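PDB 1NFG: D-hydantoinase from Ralstonia pickettii, which probably catalyses the stereospecific hydrolysis of the cyclic amide bond of D-hydantoin derivatives, using two zinc ions bound in each subunit. Local coordinates for residues A45-F50 and V435-Y440; Q93-H98 and V104-G109; M346-V351 and T359-L364. All blocks are in the same frame, centred on the assembly; numbering follows the deposited sequence.

In the fold
The three contacts sample different levels of a metal-dependent hydrolase fold, in which a TIM barrel carrying the zinc site is joined by a smaller beta domain built from both ends of the chain. Interaction 1 spans almost the whole sequence, tying residues 45-50 to the late hairpin 432-440; the other two lie within that span, interaction 2 first. Interaction 3, a buried helix pair, lies about 17 Å from interaction 1 between centres and touches it, Phe50 packing against Phe361 and Val362. Interaction 2, where strand 85-93 leads into helix 100-111, stands apart, about 34 Å from interaction 3 between centres and across the chain's centre, with Gln93 near the zinc site.

Interaction 1. Residues A45-F50 and V435-Y440; sequences AGRYVF and VDEGSY
Arg47 and Glu437 meet through their charged ends, and it is there that the whole contact is concentrated. The guanidinium approaches the carboxylate end-on with two nitrogens: NH1 gives a hydrogen bond to OE2 of Glu437 at 2.8 Å, with an N-H...O angle of 165°, while NH2 of Arg47 reaches OE1 of Glu437, also at 2.8 Å and just as straight. Each oxygen receives its bond on the syn lone pair, and the two flat groups lie only 18° from coplanar, so the pair of bonds fixes how each group is rotated.

Behind this tight fork the segments stand well apart, with the CA atoms of Arg47 and Glu437 separated by 12.1 Å. Arg47 bridges most of the gap with a chain extended from CG to NE, whereas Glu437 bends at its second torsion (chi2 -52°). Glu437 belongs to a type I' turn, the tight connection of a beta hairpin that joins strand 432-436 to strand 439-440; Ser439 N bonds to Asp436 O at 2.8 Å, and Asp436 N bonds back to Ser439 O. On the other side, Arg47 shares backbone hydrogen bonds with Thr9, so the bridge joins early and late parts of the small beta domain. Lys425 touches both side chains. Glu437 is exposed and Arg47 partly so, which leaves this ion pair at the protein surface, whereas Phe50, further along the strand, is buried against Trp393.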
loop_
_atom_site.group_PDB
_atom_site.type_symbol
_atom_site.label_atom_id
_atom_site.label_comp_id
_atom_site.label_asym_id
_atom_site.label_seq_id
_atom_site.Cartn_x
_atom_site.Cartn_y
_atom_site.Cartn_z
ATOM N N ALA A 45 22.292 32.008 30.881
ATOM C CA ALA A 45 23.102 32.494 29.770
ATOM C C ALA A 45 23.669 31.335 28.951
ATOM O O ALA A 45 24.202 30.369 29.505
ATOM C CB ALA A 45 24.241 33.365 30.297
ATOM N N GLY A 46 23.546 31.441 27.631
ATOM C CA GLY A 46 24.058 30.409 26.749
ATOM C C GLY A 46 23.346 29.074 26.871
ATOM O O GLY A 46 23.841 28.054 26.384
ATOM N N ARG A 47 22.180 29.074 27.509
ATOM C CA ARG A 47 21.424 27.845 27.689
ATOM C C ARG A 47 19.978 27.951 27.237
ATOM O O ARG A 47 19.416 29.044 27.128
ATOM C CB ARG A 47 21.469 27.421 29.153
ATOM C CG ARG A 47 22.844 26.996 29.626
ATOM C CD ARG A 47 22.812 26.678 31.103
ATOM N NE ARG A 47 24.064 26.099 31.576
ATOM C CZ ARG A 47 24.277 25.734 32.837
ATOM N NH1 ARG A 47 23.319 25.896 33.741
ATOM N NH2 ARG A 47 25.442 25.204 33.193
ATOM N N TYR A 48 19.383 26.799 26.955
ATOM C CA TYR A 48 17.995 26.749 26.532
ATOM C C TYR A 48 17.122 26.551 27.766
ATOM O O TYR A 48 17.523 25.889 28.727
ATOM C CB TYR A 48 17.758 25.579 25.568
ATOM C CG TYR A 48 18.394 25.707 24.196
ATOM C CD1 TYR A 48 18.181 26.836 23.402
ATOM C CD2 TYR A 48 19.158 24.669 23.664
ATOM C CE1 TYR A 48 18.707 26.924 22.115
ATOM C CE2 TYR A 48 19.688 24.745 22.376
ATOM C CZ TYR A 48 19.457 25.875 21.608
ATOM O OH TYR A 48 19.965 25.945 20.329
ATOM N N VAL A 49 15.932 27.130 27.737
ATOM C CA VAL A 49 14.985 26.987 28.831
ATOM C C VAL A 49 13.846 26.160 28.250
ATOM O O VAL A 49 12.917 26.712 27.651
ATOM C CB VAL A 49 14.439 28.361 29.286
ATOM C CG1 VAL A 49 13.438 28.182 30.416
ATOM C CG2 VAL A 49 15.588 29.260 29.714
ATOM N N PHE A 50 13.932 24.840 28.416
ATOM C CA PHE A 50 12.924 23.906 27.899
ATOM C C PHE A 50 11.863 23.536 28.925
ATOM O O PHE A 50 12.093 23.629 30.133
ATOM C CB PHE A 50 13.560 22.570 27.496
ATOM C CG PHE A 50 14.469 22.630 26.308
ATOM C CD1 PHE A 50 14.072 23.251 25.127
ATOM C CD2 PHE A 50 15.688 21.957 26.336
ATOM C CE1 PHE A 50 14.882 23.192 23.982
ATOM C CE2 PHE A 50 16.503 21.891 25.202
ATOM C CZ PHE A 50 16.100 22.509 24.021
ATOM N N VAL A 435 17.336 19.992 40.823
ATOM C CA VAL A 435 18.628 19.564 40.295
ATOM C C VAL A 435 19.350 20.872 40.042
ATOM O O VAL A 435 18.833 21.735 39.342
ATOM C CB VAL A 435 18.513 18.773 38.968
ATOM C CG1 VAL A 435 19.903 18.371 38.492
ATOM C CG2 VAL A 435 17.658 17.532 39.168
ATOM N N ASP A 436 20.522 21.033 40.642
ATOM C CA ASP A 436 21.296 22.260 40.495
ATOM C C ASP A 436 22.634 21.905 39.875
ATOM O O ASP A 436 23.398 21.122 40.441
ATOM C CB ASP A 436 21.522 22.902 41.868
ATOM C CG ASP A 436 21.826 24.392 41.785
ATOM O OD1 ASP A 436 22.590 24.812 40.887
ATOM O OD2 ASP A 436 21.308 25.146 42.638
ATOM N N GLU A 437 22.917 22.484 38.715
ATOM C CA GLU A 437 24.164 22.216 38.004
ATOM C C GLU A 437 24.614 20.756 38.059
ATOM O O GLU A 437 25.798 20.474 38.263
ATOM C CB GLU A 437 25.288 23.108 38.529
ATOM C CG GLU A 437 25.104 24.586 38.220
ATOM C CD GLU A 437 24.826 24.858 36.749
ATOM O OE1 GLU A 437 25.583 24.349 35.890
ATOM O OE2 GLU A 437 23.851 25.590 36.460
ATOM N N GLY A 438 23.669 19.832 37.890
ATOM C CA GLY A 438 24.012 18.420 37.890
ATOM C C GLY A 438 23.858 17.633 39.177
ATOM O O GLY A 438 24.001 16.406 39.169
ATOM N N SER A 439 23.570 18.312 40.284
ATOM C CA SER A 439 23.414 17.614 41.559
ATOM C C SER A 439 21.978 17.588 42.034
ATOM O O SER A 439 21.322 18.626 42.111
ATOM C CB SER A 439 24.283 18.261 42.636
ATOM O OG SER A 439 25.653 18.207 42.274
ATOM N N TYR A 440 21.484 16.397 42.348
ATOM C CA TYR A 440 20.123 16.293 42.835
ATOM C C TYR A 440 20.065 16.998 44.187
ATOM O O TYR A 440 20.845 16.692 45.090
ATOM C CB TYR A 440 19.695 14.835 43.008
ATOM C CG TYR A 440 18.266 14.756 43.477
ATOM C CD1 TYR A 440 17.238 15.256 42.684
ATOM C CD2 TYR A 440 17.945 14.290 44.750
ATOM C CE1 TYR A 440 15.929 15.306 43.144
ATOM C CE2 TYR A 440 16.625 14.334 45.222
ATOM C CZ TYR A 440 15.626 14.847 44.410
ATOM O OH TYR A 440 14.322 14.916 44.849
#

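Interaction 2. Residues Q93-H98 and V104-G109; sequences QQDRGH and VAKWDG
The ammonium group of Lys106 faces both carboxylate oxygens of Asp95, with NZ 3.5 Å from OD2 and 3.9 Å from OD1. The salt bridge ties the loop that follows barrel strand 85-93 to helix 100-111, part of the beta/alpha architecture of the TIM barrel. CG of Lys106 is anti to the backbone N (chi1 180°) and the chain beyond it is extended, which carries NZ out to Asp95, whose side chain it crosses at about a right angle. The length of the pairing suggests a fairly loose attraction, and Lys106 is exposed to solvent.

Deeper in, the contact becomes one of packing. The six-membered part of the Trp107 indole lies under the end of the strand, and the backbone nitrogen of Gln93 sits over one face of the ring, toward its rim, 3.4 Å from CH2. CB of Gln93 also meets CH2 of Trp107. The indole is held elsewhere too: NE1 bonds to Asp90, and Tyr121 makes an edge-to-face pair with the ring. The side chain of Gln93 heads away from the helix and comes about 9 Å from a bound zinc ion; the packing therefore lies at a strand end near the zinc site.

The loop itself is shaped by a type II turn from Asp95 to His98. Gln94 bonds both ways: OE1 accepts from Leu126 N outside the loop, and NE2 donates within it to the carbonyl O of His98 at 3.0 Å and 157°.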
loop_
_atom_site.group_PDB
_atom_site.type_symbol
_atom_site.label_atom_id
_atom_site.label_comp_id
_atom_site.label_asym_id
_atom_site.label_seq_id
_atom_site.Cartn_x
_atom_site.Cartn_y
_atom_site.Cartn_z
ATOM N N GLN A 93 0.028 -1.513 37.815
ATOM C CA GLN A 93 -0.323 -2.882 37.450
ATOM C C GLN A 93 -1.246 -3.644 38.398
ATOM O O GLN A 93 -0.949 -3.804 39.581
ATOM C CB GLN A 93 0.957 -3.695 37.245
ATOM C CG GLN A 93 0.710 -5.036 36.585
ATOM C CD GLN A 93 1.992 -5.768 36.271
ATOM O OE1 GLN A 93 2.710 -6.199 37.173
ATOM N NE2 GLN A 93 2.295 -5.906 34.985
ATOM N N GLN A 94 -2.362 -4.128 37.861
ATOM C CA GLN A 94 -3.316 -4.907 38.645
ATOM C C GLN A 94 -2.707 -6.267 38.965
ATOM O O GLN A 94 -1.856 -6.765 38.231
ATOM C CB GLN A 94 -4.616 -5.112 37.858
ATOM C CG GLN A 94 -5.492 -6.252 38.356
ATOM C CD GLN A 94 -6.613 -6.589 37.387
ATOM O OE1 GLN A 94 -6.387 -6.701 36.183
ATOM N NE2 GLN A 94 -7.825 -6.766 37.905
ATOM N N ASP A 95 -3.133 -6.855 40.077
ATOM C CA ASP A 95 -2.655 -8.172 40.480
ATOM C C ASP A 95 -3.796 -9.132 40.200
ATOM O O ASP A 95 -4.949 -8.829 40.500
ATOM C CB ASP A 95 -2.311 -8.182 41.964
ATOM C CG ASP A 95 -1.087 -7.355 42.277
ATOM O OD1 ASP A 95 0.013 -7.729 41.818
ATOM O OD2 ASP A 95 -1.222 -6.325 42.978
ATOM N N ARG A 96 -3.487 -10.280 39.612
ATOM C CA ARG A 96 -4.530 -11.250 39.296
ATOM C C ARG A 96 -5.371 -11.585 40.528
ATOM O O ARG A 96 -4.844 -11.880 41.599
ATOM C CB ARG A 96 -3.910 -12.522 38.723
ATOM C CG ARG A 96 -4.918 -13.589 38.329
ATOM C CD ARG A 96 -4.190 -14.879 38.003
ATOM N NE ARG A 96 -3.052 -15.058 38.909
ATOM C CZ ARG A 96 -2.249 -16.121 38.932
ATOM N NH1 ARG A 96 -2.450 -17.136 38.095
ATOM N NH2 ARG A 96 -1.234 -16.164 39.789
ATOM N N GLY A 97 -6.685 -11.518 40.375
ATOM C CA GLY A 97 -7.556 -11.826 41.490
ATOM C C GLY A 97 -7.892 -10.638 42.370
ATOM O O GLY A 97 -8.739 -10.742 43.258
ATOM N N HIS A 98 -7.237 -9.506 42.129
ATOM C CA HIS A 98 -7.484 -8.304 42.915
ATOM C C HIS A 98 -8.137 -7.199 42.071
ATOM O O HIS A 98 -8.168 -7.283 40.840
ATOM C CB HIS A 98 -6.171 -7.831 43.549
ATOM C CG HIS A 98 -5.630 -8.774 44.585
ATOM N ND1 HIS A 98 -6.179 -8.890 45.846
ATOM C CD2 HIS A 98 -4.620 -9.676 44.530
ATOM C CE1 HIS A 98 -5.528 -9.823 46.520
ATOM N NE2 HIS A 98 -4.578 -10.318 45.746
ATOM N N VAL A 104 -4.408 0.685 42.572
ATOM C CA VAL A 104 -4.109 2.097 42.702
ATOM C C VAL A 104 -3.582 2.371 44.105
ATOM O O VAL A 104 -2.566 3.055 44.284
ATOM C CB VAL A 104 -5.355 2.946 42.481
ATOM C CG1 VAL A 104 -5.025 4.409 42.720
ATOM C CG2 VAL A 104 -5.888 2.719 41.074
ATOM N N ALA A 105 -4.286 1.837 45.099
ATOM C CA ALA A 105 -3.891 2.006 46.494
ATOM C C ALA A 105 -2.456 1.524 46.678
ATOM O O ALA A 105 -1.653 2.171 47.350
ATOM C CB ALA A 105 -4.831 1.216 47.400
ATOM N N LYS A 106 -2.141 0.378 46.079
ATOM C CA LYS A 106 -0.798 -0.178 46.180
ATOM C C LYS A 106 0.220 0.777 45.567
ATOM O O LYS A 106 1.325 0.958 46.099
ATOM C CB LYS A 106 -0.731 -1.525 45.465
ATOM C CG LYS A 106 0.636 -2.175 45.517
ATOM C CD LYS A 106 0.592 -3.555 44.892
ATOM C CE LYS A 106 1.926 -4.276 45.026
ATOM N NZ LYS A 106 1.812 -5.712 44.614
ATOM N N TRP A 107 -0.157 1.389 44.446
ATOM C CA TRP A 107 0.730 2.324 43.772
ATOM C C TRP A 107 0.941 3.554 44.642
ATOM O O TRP A 107 2.081 3.984 44.844
ATOM C CB TRP A 107 0.181 2.690 42.379
ATOM C CG TRP A 107 1.108 2.223 41.291
ATOM C CD1 TRP A 107 1.921 3.000 40.517
ATOM C CD2 TRP A 107 1.459 0.864 40.993
ATOM N NE1 TRP A 107 2.766 2.215 39.770
ATOM C CE2 TRP A 107 2.506 0.899 40.045
ATOM C CE3 TRP A 107 0.997 -0.381 41.445
ATOM C CZ2 TRP A 107 3.103 -0.262 39.541
ATOM C CZ3 TRP A 107 1.592 -1.536 40.944
ATOM C CH2 TRP A 107 2.635 -1.466 40.002
ATOM N N ASP A 108 -0.147 4.110 45.172
ATOM C CA ASP A 108 -0.027 5.265 46.051
ATOM C C ASP A 108 0.972 4.942 47.166
ATOM O O ASP A 108 1.781 5.786 47.557
ATOM C CB ASP A 108 -1.375 5.626 46.666
ATOM C CG ASP A 108 -2.332 6.226 45.658
ATOM O OD1 ASP A 108 -1.869 6.996 44.779
ATOM O OD2 ASP A 108 -3.552 5.946 45.751
ATOM N N GLY A 109 0.927 3.713 47.668
ATOM C CA GLY A 109 1.849 3.337 48.716
ATOM C C GLY A 109 3.281 3.497 48.257
ATOM O O GLY A 109 4.139 3.957 49.008
#

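Interaction 3. Residues M346-V351 and T359-L364; sequences MVYQGV and TQFVEL
The ring of Phe361 receives the edge of Tyr348 on one face, CD1 of Tyr348 standing above its centre, while CG1 of Val347 lies at its rim, near the ring plane. Together with Val351, these residues form the interface of an antiparallel helical hairpin, helices 343-352 and 358-372; the axes of segments 346-351 and 359-364 approach to 9.3 Å, with 153° between their N-to-C directions. The aromatic pair is T-shaped, with centroids 5.2 Å apart and planes at 82°. From its own helix, the Tyr348 ring carries CG2 of Val351 over one face and has NE2 of Gln349 at its edge.

Phe361 is the residue most deeply engaged: it meets Val347, Tyr348 and Val351. With its CG anti to the backbone N (chi1 169°), the ring reaches across to the backbone of the other helix, where CE1 meets the N of Tyr348 at 3.4 Å. Val347 and Val351, one helical turn apart, touch it at different heights, CG1 of Val347 coming near CD1. Beyond the hairpin, Tyr348 packs on Trp393, connecting these helices to a neighbouring beta strand. At the base of the Phe361 side chain, its CB lies 3.8 Å from CG1 of Val351.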
loop_
_atom_site.group_PDB
_atom_site.type_symbol
_atom_site.label_atom_id
_atom_site.label_comp_id
_atom_site.label_asym_id
_atom_site.label_seq_id
_atom_site.Cartn_x
_atom_site.Cartn_y
_atom_site.Cartn_z
ATOM N N MET A 346 19.374 11.592 24.694
ATOM C CA MET A 346 19.382 10.730 23.519
ATOM C C MET A 346 18.493 11.260 22.391
ATOM O O MET A 346 18.908 11.305 21.235
ATOM C CB MET A 346 18.948 9.319 23.914
ATOM C CG MET A 346 19.954 8.602 24.788
ATOM S SD MET A 346 21.531 8.368 23.939
ATOM C CE MET A 346 22.372 9.706 24.526
ATOM N N VAL A 347 17.273 11.661 22.718
ATOM C CA VAL A 347 16.375 12.189 21.705
ATOM C C VAL A 347 16.939 13.500 21.168
ATOM O O VAL A 347 16.849 13.779 19.968
ATOM C CB VAL A 347 14.961 12.434 22.280
ATOM C CG1 VAL A 347 14.109 13.209 21.280
ATOM C CG2 VAL A 347 14.302 11.099 22.620
ATOM N N TYR A 348 17.532 14.295 22.061
ATOM C CA TYR A 348 18.110 15.582 21.686
ATOM C C TYR A 348 19.229 15.441 20.652
ATOM O O TYR A 348 19.447 16.343 19.840
ATOM C CB TYR A 348 18.657 16.311 22.918
ATOM C CG TYR A 348 19.215 17.691 22.603
ATOM C CD1 TYR A 348 18.362 18.775 22.378
ATOM C CD2 TYR A 348 20.590 17.893 22.459
ATOM C CE1 TYR A 348 18.862 20.025 22.010
ATOM C CE2 TYR A 348 21.097 19.132 22.091
ATOM C CZ TYR A 348 20.229 20.192 21.865
ATOM O OH TYR A 348 20.724 21.406 21.459
ATOM N N GLN A 349 19.946 14.324 20.676
ATOM C CA GLN A 349 21.021 14.141 19.711
ATOM C C GLN A 349 20.445 14.177 18.297
ATOM O O GLN A 349 21.154 14.449 17.333
ATOM C CB GLN A 349 21.746 12.813 19.955
ATOM C CG GLN A 349 22.351 12.706 21.340
ATOM C CD GLN A 349 23.201 13.913 21.693
ATOM O OE1 GLN A 349 24.267 14.131 21.113
ATOM N NE2 GLN A 349 22.727 14.713 22.647
ATOM N N GLY A 350 19.150 13.909 18.189
ATOM C CA GLY A 350 18.507 13.919 16.893
ATOM C C GLY A 350 18.417 15.318 16.320
ATOM O O GLY A 350 18.375 15.495 15.100
ATOM N N VAL A 351 18.377 16.323 17.189
ATOM C CA VAL A 351 18.301 17.686 16.694
ATOM C C VAL A 351 19.709 18.060 16.247
ATOM O O VAL A 351 19.885 18.834 15.312
ATOM C CB VAL A 351 17.757 18.691 17.774
ATOM C CG1 VAL A 351 17.032 17.939 18.872
ATOM C CG2 VAL A 351 18.864 19.548 18.328
ATOM N N THR A 359 12.638 22.546 17.802
ATOM C CA THR A 359 11.280 22.773 18.229
ATOM C C THR A 359 10.480 21.469 18.345
ATOM O O THR A 359 9.604 21.350 19.205
ATOM C CB THR A 359 10.617 23.782 17.257
ATOM O OG1 THR A 359 10.210 24.936 17.999
ATOM C CG2 THR A 359 9.425 23.174 16.529
ATOM N N GLN A 360 10.780 20.494 17.486
ATOM C CA GLN A 360 10.089 19.205 17.532
ATOM C C GLN A 360 10.556 18.417 18.755
ATOM O O GLN A 360 9.797 17.640 19.329
ATOM C CB GLN A 360 10.366 18.391 16.266
ATOM C CG GLN A 360 9.692 18.936 15.023
ATOM C CD GLN A 360 10.028 18.139 13.774
ATOM O OE1 GLN A 360 11.202 17.884 13.478
ATOM N NE2 GLN A 360 8.997 17.749 13.027
ATOM N N PHE A 361 11.811 18.619 19.143
ATOM C CA PHE A 361 12.364 17.953 20.311
ATOM C C PHE A 361 11.421 18.172 21.496
ATOM O O PHE A 361 11.013 17.221 22.162
ATOM C CB PHE A 361 13.733 18.532 20.638
ATOM C CG PHE A 361 14.269 18.101 21.974
ATOM C CD1 PHE A 361 14.741 16.807 22.169
ATOM C CD2 PHE A 361 14.311 18.996 23.039
ATOM C CE1 PHE A 361 15.253 16.412 23.406
ATOM C CE2 PHE A 361 14.817 18.613 24.274
ATOM C CZ PHE A 361 15.292 17.317 24.459
ATOM N N VAL A 362 11.075 19.431 21.746
ATOM C CA VAL A 362 10.181 19.777 22.841
ATOM C C VAL A 362 8.796 19.175 22.636
ATOM O O VAL A 362 8.190 18.659 23.576
ATOM C CB VAL A 362 10.060 21.316 22.995
ATOM C CG1 VAL A 362 9.055 21.669 24.105
ATOM C CG2 VAL A 362 11.435 21.911 23.300
ATOM N N GLU A 363 8.288 19.242 21.412
ATOM C CA GLU A 363 6.975 18.680 21.116
ATOM C C GLU A 363 6.908 17.211 21.526
ATOM O O GLU A 363 6.010 16.792 22.251
ATOM C CB GLU A 363 6.667 18.794 19.616
ATOM C CG GLU A 363 5.477 17.938 19.165
ATOM C CD GLU A 363 5.325 17.850 17.649
ATOM O OE1 GLU A 363 6.344 17.907 16.925
ATOM O OE2 GLU A 363 4.180 17.702 17.178
ATOM N N LEU A 364 7.878 16.440 21.058
ATOM C CA LEU A 364 7.937 15.008 21.320
ATOM C C LEU A 364 8.294 14.636 22.744
ATOM O O LEU A 364 7.701 13.738 23.336
ATOM C CB LEU A 364 8.961 14.361 20.389
ATOM C CG LEU A 364 8.682 14.452 18.894
ATOM C CD1 LEU A 364 9.900 13.988 18.117
ATOM C CD2 LEU A 364 7.459 13.612 18.569
#